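Local coordinates for signal transduction protein PmrD (Escherichia coli, PDB 4HN7), which interacts with phosphorylated BasR to mediate induction of BasR-activated genes, and so induces polymyxin resistance in some natural isolates, at residues L21-A24 with G25-K29; S71-P74 with D75-E78. All coordinates share one frame; numbering follows the deposited sequence.

Interaction 1: residues L21-A24 with G25-K29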
# COMPACT_ATOMS: atom_id res chain seq x y z
N LEU A 21 1.72 -2.23 -20.11
CA LEU A 21 2.49 -1.18 -19.48
C LEU A 21 3.57 -0.80 -20.45
O LEU A 21 4.02 -1.63 -21.17
CB LEU A 21 3.15 -1.72 -18.24
CG LEU A 21 2.31 -2.26 -17.13
CD1 LEU A 21 3.27 -3.00 -16.23
CD2 LEU A 21 1.56 -1.16 -16.38
N CYS A 22 3.98 0.43 -20.55
CA CYS A 22 5.21 0.65 -21.25
C CYS A 22 6.07 1.64 -20.47
O CYS A 22 5.54 2.48 -19.78
CB CYS A 22 4.94 1.07 -22.66
SG CYS A 22 4.68 2.82 -22.80
N ASP A 23 7.39 1.46 -20.56
CA ASP A 23 8.39 2.34 -19.97
C ASP A 23 8.36 3.78 -20.62
O ASP A 23 7.83 3.95 -21.71
CB ASP A 23 9.78 1.60 -19.90
CG ASP A 23 10.74 1.91 -21.05
OD1 ASP A 23 11.97 2.03 -20.78
OD2 ASP A 23 10.33 2.04 -22.22
N ALA A 24 8.84 4.82 -19.91
CA ALA A 24 9.00 6.20 -20.46
C ALA A 24 10.12 6.22 -21.45
O ALA A 24 11.29 6.15 -21.12
CB ALA A 24 9.35 7.15 -19.36
N GLY A 25 9.78 6.35 -22.70
CA GLY A 25 10.72 5.89 -23.69
C GLY A 25 9.91 4.98 -24.59
O GLY A 25 9.97 5.10 -25.82
N GLY A 26 9.15 4.10 -23.95
CA GLY A 26 8.24 3.16 -24.62
C GLY A 26 8.98 2.19 -25.52
O GLY A 26 8.39 1.56 -26.42
N ALA A 27 10.28 2.09 -25.28
CA ALA A 27 11.07 1.05 -25.88
C ALA A 27 10.43 -0.29 -25.54
O ALA A 27 10.14 -1.08 -26.40
CB ALA A 27 12.50 1.14 -25.32
N ILE A 28 10.12 -0.45 -24.27
CA ILE A 28 9.74 -1.68 -23.64
C ILE A 28 8.27 -1.69 -23.22
O ILE A 28 7.85 -0.83 -22.52
CB ILE A 28 10.59 -1.85 -22.39
CG1 ILE A 28 12.05 -1.73 -22.79
CG2 ILE A 28 10.33 -3.20 -21.77
CD1 ILE A 28 13.01 -1.41 -21.68
N LYS A 29 7.50 -2.67 -23.68
CA LYS A 29 6.10 -2.80 -23.37
C LYS A 29 5.97 -4.16 -22.76
O LYS A 29 6.64 -5.05 -23.20
CB LYS A 29 5.29 -2.71 -24.65
CG LYS A 29 5.74 -1.59 -25.55
CD LYS A 29 4.66 -1.19 -26.54
CE LYS A 29 5.12 -0.06 -27.46
NZ LYS A 29 4.72 1.32 -26.99

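Interaction 2: residues S71-P74 with D75-E78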
# COMPACT_ATOMS: atom_id res chain seq x y z
N SER A 71 6.83 -9.85 -21.77
CA SER A 71 6.84 -8.74 -22.69
C SER A 71 5.61 -8.88 -23.55
O SER A 71 4.97 -9.93 -23.57
CB SER A 71 8.13 -8.63 -23.50
OG SER A 71 8.24 -9.68 -24.42
N TYR A 72 5.28 -7.79 -24.26
CA TYR A 72 4.02 -7.68 -24.98
C TYR A 72 4.07 -8.38 -26.32
O TYR A 72 5.00 -8.23 -27.06
CB TYR A 72 3.67 -6.18 -25.21
CG TYR A 72 2.38 -5.92 -26.01
CD1 TYR A 72 1.11 -6.21 -25.46
CD2 TYR A 72 2.43 -5.38 -27.32
CE1 TYR A 72 -0.07 -5.97 -26.18
CE2 TYR A 72 1.25 -5.13 -28.05
CZ TYR A 72 0.01 -5.44 -27.48
OH TYR A 72 -1.17 -5.22 -28.18
N SER A 73 3.02 -9.13 -26.61
CA SER A 73 2.70 -9.45 -27.98
C SER A 73 1.20 -9.19 -28.07
O SER A 73 0.50 -9.37 -27.06
CB SER A 73 3.02 -10.91 -28.25
OG SER A 73 2.13 -11.73 -27.54
N PRO A 74 0.71 -8.73 -29.25
CA PRO A 74 -0.72 -8.68 -29.57
C PRO A 74 -1.54 -9.93 -29.17
O PRO A 74 -2.61 -9.82 -28.57
CB PRO A 74 -0.69 -8.54 -31.07
CG PRO A 74 0.51 -7.67 -31.30
CD PRO A 74 1.51 -7.98 -30.24
N ASP A 75 -1.03 -11.12 -29.48
CA ASP A 75 -1.73 -12.37 -29.15
C ASP A 75 -1.73 -12.67 -27.65
O ASP A 75 -2.77 -13.01 -27.08
CB ASP A 75 -1.10 -13.58 -29.92
CG ASP A 75 -1.77 -13.85 -31.30
OD1 ASP A 75 -1.55 -13.06 -32.27
OD2 ASP A 75 -2.50 -14.87 -31.41
N GLU A 76 -0.55 -12.55 -27.03
CA GLU A 76 -0.34 -12.72 -25.58
C GLU A 76 -1.23 -11.83 -24.75
O GLU A 76 -1.60 -12.19 -23.64
CB GLU A 76 1.12 -12.45 -25.22
CG GLU A 76 1.47 -12.45 -23.73
CD GLU A 76 1.33 -13.80 -23.06
OE1 GLU A 76 0.71 -14.70 -23.64
OE2 GLU A 76 1.84 -13.94 -21.93
N TRP A 77 -1.57 -10.66 -25.26
CA TRP A 77 -2.54 -9.86 -24.56
C TRP A 77 -3.87 -10.63 -24.59
O TRP A 77 -4.46 -10.86 -23.55
CB TRP A 77 -2.62 -8.37 -25.04
CG TRP A 77 -3.00 -7.49 -23.88
CD1 TRP A 77 -2.35 -7.37 -22.65
CD2 TRP A 77 -4.13 -6.71 -23.79
NE1 TRP A 77 -3.04 -6.54 -21.82
CE2 TRP A 77 -4.15 -6.12 -22.49
CE3 TRP A 77 -5.15 -6.43 -24.67
CZ2 TRP A 77 -5.13 -5.29 -22.08
CZ3 TRP A 77 -6.15 -5.59 -24.26
CH2 TRP A 77 -6.13 -5.01 -22.98
N GLU A 78 -4.32 -11.12 -25.74
CA GLU A 78 -5.57 -11.89 -25.74
C GLU A 78 -5.44 -13.23 -25.03
O GLU A 78 -6.32 -13.59 -24.27
CB GLU A 78 -6.21 -12.04 -27.11
CG GLU A 78 -7.72 -12.31 -27.02
CD GLU A 78 -8.46 -11.56 -25.88
OE1 GLU A 78 -8.24 -10.33 -25.70
OE2 GLU A 78 -9.27 -12.18 -25.15

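Interaction 1: residues L21-A24 with G25-K29
Asp23 OD2 is gripped by the backbone of the turn that follows it. Ile28 N donates to Asp23 OD2 at 3.2 Å in an almost straight bond, N-H...O 174°. The N-H comes from above the carboxylate plane, 58° out of it. Gly26 N and Ala27 N also stand near Asp23 OD2, at 2.9 and 3.1 Å. Nearby amide N-H groups would probably favour its negative charge. The other oxygen, Asp23 OD1, meets the Ile28 CD1 methyl at 3.7 Å, where the two side chains cross at a slant. The backbone of Asp23 also closes the loop. Asp23 N gives its hydrogen to Ile28 O at 3.0 Å, and Gly26 N makes a weak, bent bond to Asp23 O. Gly25 and Gly26 both have positive phi, which favours glycine. Beyond the loop, Cys22 and Lys29 form an antiparallel non-hydrogen-bonded pair. Lys29 CG, set opposite its own carbonyl carbon (chi1 -45°), packs on Cys22 CB at 4.0 Å on their shared face of the sheet. This is a beta hairpin, joining strand 16-23 to strand 29-35. Strand 3-9 flanks strand 16-23, with Trp3 touching Leu21 and Asp23, while Lys29 reaches Tyr72 beyond strand 63-71.

Interaction 2: residues S71-P74 with D75-E78
Tyr72 CE1 meets Trp77 CB at 3.7 Å and Trp77 CG at 4.0 Å. Pro74 N lies over one face of the Tyr72 ring, 3.8 Å above the plane and offset toward the rim. The Tyr72 and Trp77 side chains approach at a slant. Tyr72 CG lies opposite its backbone N (chi1 178°), which brings CE1 of the ring against Trp77 CB. The indole of Trp77 has a cation-pi partner in Lys7, and both aromatic side chains touch Met20 and Ile31 of the sheet. The turn between them is a helix N-terminus: Ser73 is the N-cap of helix 74-84, and Pro74 is its first residue. Glu76 N donates to the Ser73 hydroxyl oxygen, OG, in the capping bond, although the modelled place of that oxygen is less sure. The first main-chain bond of the helix follows, Trp77 N to Ser73 O at 3.0 Å. Glu76 bends at chi2, and its carboxylate leads away from the cap to a long, weak ion pair with Arg79.

In the fold
Interaction 1 comes first along the chain, and interaction 2 follows after the rest of the barrel strands. Their centres are about 14 Å apart. They meet where Lys29 O lies 3.2 Å from Tyr72 N, a probable hydrogen bond. Lys29 O also packs against Ser71 CB at 3.9 Å. This contact places the start of strand 29-35 beside the end of strand 63-71, its neighbour in the sheet, just before the chain enters helix 74-84. That helix is also tied to the first strand by the Cys9-Cys81 disulfide. Interaction 1 is partly buried and interaction 2 lies at the surface; their centres are about 12 and 13 Å from the centre of the chain.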